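Local coordinates for galectin (Ovis aries, PDB 6N44), which probably binds beta-galactoside sugars, as galectins do, and whose oligomeric assembly is critical for anti-parasitic activity in sheep, at residues L95-N99 with E100-F104; V14-T17 with V18-V22. All blocks are in the same frame, centred on the assembly; numbering follows the deposited sequence.

Overall arrangement
From the N terminus, the chain first runs along strand 10-13 at the edge of the six-stranded sheet, then crosses in residues 14-18 to strand 19-28 of the five-stranded sheet. Contact 2 closes this connection by folding the tyrosine of 18-22 back against 14-17. Contact 1 comes later and separately, neither nested in contact 2 nor crossing it, where strand 90-97 turns into 100-105. Strands 19-28 and 90-97 are neighbours, and the centres of the two contacts lie about 9 Å apart. V96 N approaches Y20 O at 2.7 Å, a probable hydrogen bond between the two strands. Both contacts also touch the second subunit.

Contact 1 (L95-N99 with E100-F104); sequences LVLEN and EYQVF
L95-N99 and E100-F104 run antiparallel, at 159° and 4.7 Å between strand axes, and pair L95 with Q102 through two backbone hydrogen bonds. They form the end of a beta hairpin in the five-stranded sheet of the galectin beta sandwich. L97 N to E100 O (2.9 Å) adds a third backbone bond next to the turn, while V96 and Y101 form a non-hydrogen-bonded pair.

V96 and Y101 point the same way, into the space between the two sheets. CG2 of V96, which lies beside its own backbone N (chi1 -171°, measured to CG1), reaches CD2 of the Y101 ring at 3.7 Å and meets it obliquely. The ring itself stacks on F54 and is met by F42 and H115. R55, a galactose-binding residue of the opposing sheet, has its side chain about 9 Å from that of Y101.

L95, L97 and Q102 share the other face, where L95 and L97 pack on L95 of the second subunit. The L97 and Q102 side chains cross at about a right angle; L97 CD2 is modelled at 3.2 Å from Q102 CG, too short for an ordinary contact and so doubtful in detail. Alongside, L95 CD2 faces Q102 OE1, and L95 CB lies near the edge of the F104 ring. Q102 extends beyond CG, bringing its amide to E100: NE2 donates to OE1 over 3.0 Å, on the anti side of the carboxylate. The same OE1 accepts from a water that in turn takes a hydrogen bond from N99 ND2 at 2.9 Å.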
loop_
_atom_site.group_PDB
_atom_site.type_symbol
_atom_site.label_atom_id
_atom_site.label_comp_id
_atom_site.label_asym_id
_atom_site.label_seq_id
_atom_site.Cartn_x
_atom_site.Cartn_y
_atom_site.Cartn_z
ATOM N N LEU A 95 0.553 -4.668 -4.523
ATOM C CA LEU A 95 -0.313 -3.511 -4.378
ATOM C C LEU A 95 -1.599 -3.791 -5.135
ATOM O O LEU A 95 -1.565 -3.961 -6.355
ATOM C CB LEU A 95 0.386 -2.267 -4.928
ATOM C CG LEU A 95 -0.331 -0.940 -4.734
ATOM C CD1 LEU A 95 -0.634 -0.694 -3.255
ATOM C CD2 LEU A 95 0.550 0.167 -5.334
ATOM N N VAL A 96 -2.720 -3.861 -4.417
ATOM C CA VAL A 96 -4.015 -4.091 -5.050
ATOM C C VAL A 96 -4.648 -2.735 -5.363
ATOM O O VAL A 96 -4.896 -1.922 -4.465
ATOM C CB VAL A 96 -4.935 -4.953 -4.168
ATOM C CG1 VAL A 96 -6.175 -5.346 -4.937
ATOM C CG2 VAL A 96 -4.195 -6.198 -3.678
ATOM N N LEU A 97 -4.879 -2.480 -6.639
ATOM C CA LEU A 97 -5.553 -1.274 -7.105
ATOM C C LEU A 97 -6.856 -1.655 -7.789
ATOM O O LEU A 97 -7.154 -2.832 -7.976
ATOM C CB LEU A 97 -4.675 -0.471 -8.069
ATOM C CG LEU A 97 -3.331 0.124 -7.603
ATOM C CD1 LEU A 97 -3.270 0.392 -6.100
ATOM C CD2 LEU A 97 -2.098 -0.604 -8.083
ATOM N N GLU A 98 -7.610 -0.636 -8.216
ATOM C CA GLU A 98 -8.880 -0.890 -8.893
ATOM C C GLU A 98 -8.685 -1.712 -10.169
ATOM O O GLU A 98 -9.509 -2.569 -10.499
ATOM C CB GLU A 98 -9.582 0.443 -9.194
ATOM C CG GLU A 98 -10.631 0.415 -10.284
ATOM C CD GLU A 98 -10.033 0.572 -11.664
ATOM O OE1 GLU A 98 -9.112 1.408 -11.829
ATOM O OE2 GLU A 98 -10.457 -0.181 -12.567
ATOM N N ASN A 99 -7.604 -1.469 -10.899
ATOM C CA ASN A 99 -7.442 -2.076 -12.209
ATOM C C ASN A 99 -6.523 -3.290 -12.220
ATOM O O ASN A 99 -6.678 -4.150 -13.089
ATOM C CB ASN A 99 -6.916 -1.041 -13.209
ATOM C CG ASN A 99 -5.689 -0.289 -12.695
ATOM O OD1 ASN A 99 -5.592 0.046 -11.509
ATOM N ND2 ASN A 99 -4.751 -0.009 -13.592
ATOM N N GLU A 100 -5.588 -3.405 -11.281
ATOM C CA GLU A 100 -4.567 -4.442 -11.386
ATOM C C GLU A 100 -3.917 -4.649 -10.027
ATOM O O GLU A 100 -4.059 -3.823 -9.117
ATOM C CB GLU A 100 -3.503 -4.054 -12.418
ATOM C CG GLU A 100 -2.777 -2.775 -12.002
ATOM C CD GLU A 100 -1.956 -2.127 -13.111
ATOM O OE1 GLU A 100 -1.268 -1.132 -12.814
ATOM O OE2 GLU A 100 -2.006 -2.582 -14.268
ATOM N N TYR A 101 -3.209 -5.767 -9.900
ATOM C CA TYR A 101 -2.165 -5.894 -8.890
ATOM C C TYR A 101 -0.872 -5.352 -9.466
ATOM O O TYR A 101 -0.554 -5.608 -10.632
ATOM C CB TYR A 101 -1.927 -7.348 -8.483
ATOM C CG TYR A 101 -3.141 -8.102 -8.016
ATOM C CD1 TYR A 101 -4.000 -8.704 -8.928
ATOM C CD2 TYR A 101 -3.408 -8.244 -6.661
ATOM C CE1 TYR A 101 -5.114 -9.410 -8.499
ATOM C CE2 TYR A 101 -4.509 -8.950 -6.226
ATOM C CZ TYR A 101 -5.359 -9.534 -7.147
ATOM O OH TYR A 101 -6.472 -10.226 -6.702
ATOM N N GLN A 102 -0.112 -4.630 -8.640
ATOM C CA GLN A 102 1.243 -4.226 -8.988
ATOM C C GLN A 102 2.217 -4.974 -8.084
ATOM O O GLN A 102 1.971 -5.123 -6.883
ATOM C CB GLN A 102 1.437 -2.712 -8.851
ATOM C CG GLN A 102 0.443 -1.853 -9.643
ATOM C CD GLN A 102 0.887 -0.385 -9.749
ATOM O OE1 GLN A 102 1.713 0.076 -8.969
ATOM N NE2 GLN A 102 0.351 0.336 -10.732
ATOM N N VAL A 103 3.309 -5.461 -8.662
ATOM C CA VAL A 103 4.267 -6.288 -7.943
ATOM C C VAL A 103 5.598 -5.558 -7.895
ATOM O O VAL A 103 6.092 -5.076 -8.924
ATOM C CB VAL A 103 4.423 -7.679 -8.592
ATOM C CG1 VAL A 103 5.326 -8.576 -7.732
ATOM C CG2 VAL A 103 3.061 -8.323 -8.799
ATOM N N PHE A 104 6.175 -5.491 -6.701
ATOM C CA PHE A 104 7.474 -4.895 -6.449
ATOM C C PHE A 104 8.321 -5.901 -5.690
ATOM O O PHE A 104 7.813 -6.650 -4.848
ATOM C CB PHE A 104 7.372 -3.597 -5.612
ATOM C CG PHE A 104 6.520 -2.538 -6.235
ATOM C CD1 PHE A 104 7.102 -1.467 -6.908
ATOM C CD2 PHE A 104 5.136 -2.614 -6.161
ATOM C CE1 PHE A 104 6.311 -0.468 -7.483
ATOM C CE2 PHE A 104 4.336 -1.628 -6.738
ATOM C CZ PHE A 104 4.938 -0.556 -7.408
HETATM O O HOH W 1 -2.474 1.660 -12.848
#

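Contact 2 (V14-T17 with V18-V22); sequences VSLT and VCYMV
L16 sets CD2 over one face of the Y20 ring in a CH-pi contact, 3.9 Å from the centroid and 23° off the ring normal. The methyl is displaced toward the rim and comes nearest to CE2, at 3.6 Å; the two side chains cross at about a right angle. The CB of Y20 points toward 14-17, and with CG anti to the backbone N (chi1 -169°) the ring lies against that segment. S15 then approaches through its carbonyl, O lying 3.4 Å from CE1 obliquely to the ring, and V14 CG1 packs against the phenol OH at 3.5 Å.

This stretch links an edge strand of one sheet of the galectin jelly roll, 10-13, to strand 19-28 of the other. L16 also packs on F42 of the opposing sheet and on V96 of the neighbouring strand, which Y20 touches too, so the pair sits between the sheets. T17 N, which approaches the ring obliquely, is buried with no partner in the model.

Beyond the ring, T17 forms an ST turn at the entry to the strand: OG1, between its backbone N and carbonyl carbon (chi1 66°), accepts a hydrogen bond from C19 N at 3.2 Å. The second subunit meets the same bend: its N107 OD1 accepts from V18 N, its F104 packs on V18 and C19, and its Q93 NE2 donates to C19 O.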
loop_
_atom_site.group_PDB
_atom_site.type_symbol
_atom_site.label_atom_id
_atom_site.label_comp_id
_atom_site.label_asym_id
_atom_site.label_seq_id
_atom_site.Cartn_x
_atom_site.Cartn_y
_atom_site.Cartn_z
ATOM N N VAL A 14 -8.261 -12.434 4.351
ATOM C CA VAL A 14 -8.145 -11.035 3.930
ATOM C C VAL A 14 -9.447 -10.559 3.292
ATOM O O VAL A 14 -10.247 -11.351 2.793
ATOM C CB VAL A 14 -6.999 -10.829 2.916
ATOM C CG1 VAL A 14 -5.626 -11.133 3.544
ATOM C CG2 VAL A 14 -7.253 -11.710 1.666
ATOM N N SER A 15 -9.640 -9.232 3.296
ATOM C CA SER A 15 -10.606 -8.557 2.426
ATOM C C SER A 15 -9.851 -7.475 1.672
ATOM O O SER A 15 -9.385 -6.505 2.279
ATOM C CB SER A 15 -11.771 -7.925 3.202
ATOM O OG SER A 15 -12.338 -8.845 4.100
ATOM N N LEU A 16 -9.746 -7.627 0.361
ATOM C CA LEU A 16 -8.993 -6.668 -0.415
ATOM C C LEU A 16 -9.813 -5.403 -0.625
ATOM O O LEU A 16 -11.044 -5.409 -0.594
ATOM C CB LEU A 16 -8.603 -7.244 -1.777
ATOM C CG LEU A 16 -7.761 -8.525 -1.778
ATOM C CD1 LEU A 16 -7.329 -8.866 -3.198
ATOM C CD2 LEU A 16 -6.553 -8.393 -0.873
ATOM N N THR A 17 -9.108 -4.309 -0.850
ATOM C CA THR A 17 -9.783 -3.111 -1.311
ATOM C C THR A 17 -9.052 -2.595 -2.535
ATOM O O THR A 17 -8.099 -3.213 -3.019
ATOM C CB THR A 17 -9.806 -2.029 -0.233
ATOM O OG1 THR A 17 -8.460 -1.586 0.003
ATOM C CG2 THR A 17 -10.434 -2.540 1.066
ATOM N N VAL A 18 -9.484 -1.420 -2.989
ATOM C CA VAL A 18 -8.916 -0.713 -4.129
ATOM C C VAL A 18 -7.613 -0.002 -3.792
ATOM O O VAL A 18 -6.952 0.549 -4.688
ATOM C CB VAL A 18 -10.122 0.144 -4.562
ATOM C CG1 VAL A 18 -9.860 1.632 -4.449
ATOM C CG2 VAL A 18 -10.660 -0.310 -5.888
ATOM N N CYS A 19 -7.210 -0.010 -2.516
ATOM C CA CYS A 19 -5.916 0.530 -2.096
ATOM C C CYS A 19 -5.441 -0.348 -0.941
ATOM O O CYS A 19 -5.728 -0.058 0.221
ATOM C CB CYS A 19 -6.001 1.992 -1.675
ATOM S SG CYS A 19 -4.373 2.642 -1.211
ATOM N N TYR A 20 -4.722 -1.418 -1.284
ATOM C CA TYR A 20 -4.398 -2.495 -0.353
ATOM C C TYR A 20 -2.988 -3.001 -0.625
ATOM O O TYR A 20 -2.613 -3.202 -1.781
ATOM C CB TYR A 20 -5.406 -3.643 -0.503
ATOM C CG TYR A 20 -5.338 -4.702 0.566
ATOM C CD1 TYR A 20 -6.206 -4.665 1.663
ATOM C CD2 TYR A 20 -4.428 -5.743 0.480
ATOM C CE1 TYR A 20 -6.162 -5.639 2.643
ATOM C CE2 TYR A 20 -4.369 -6.734 1.458
ATOM C CZ TYR A 20 -5.232 -6.672 2.534
ATOM O OH TYR A 20 -5.191 -7.657 3.483
ATOM N N MET A 21 -2.215 -3.227 0.435
ATOM C CA MET A 21 -0.825 -3.636 0.297
ATOM C C MET A 21 -0.554 -4.905 1.084
ATOM O O MET A 21 -0.985 -5.030 2.235
ATOM C CB MET A 21 0.138 -2.563 0.764
ATOM C CG MET A 21 1.597 -2.981 0.555
ATOM S SD MET A 21 2.714 -1.729 1.179
ATOM C CE MET A 21 2.105 -0.319 0.273
ATOM N N VAL A 22 0.152 -5.837 0.444
ATOM C CA VAL A 22 0.746 -7.008 1.078
ATOM C C VAL A 22 2.256 -6.851 0.992
ATOM O O VAL A 22 2.791 -6.582 -0.092
ATOM C CB VAL A 22 0.321 -8.314 0.381
ATOM C CG1 VAL A 22 0.993 -9.532 1.066
ATOM C CG2 VAL A 22 -1.208 -8.454 0.336
#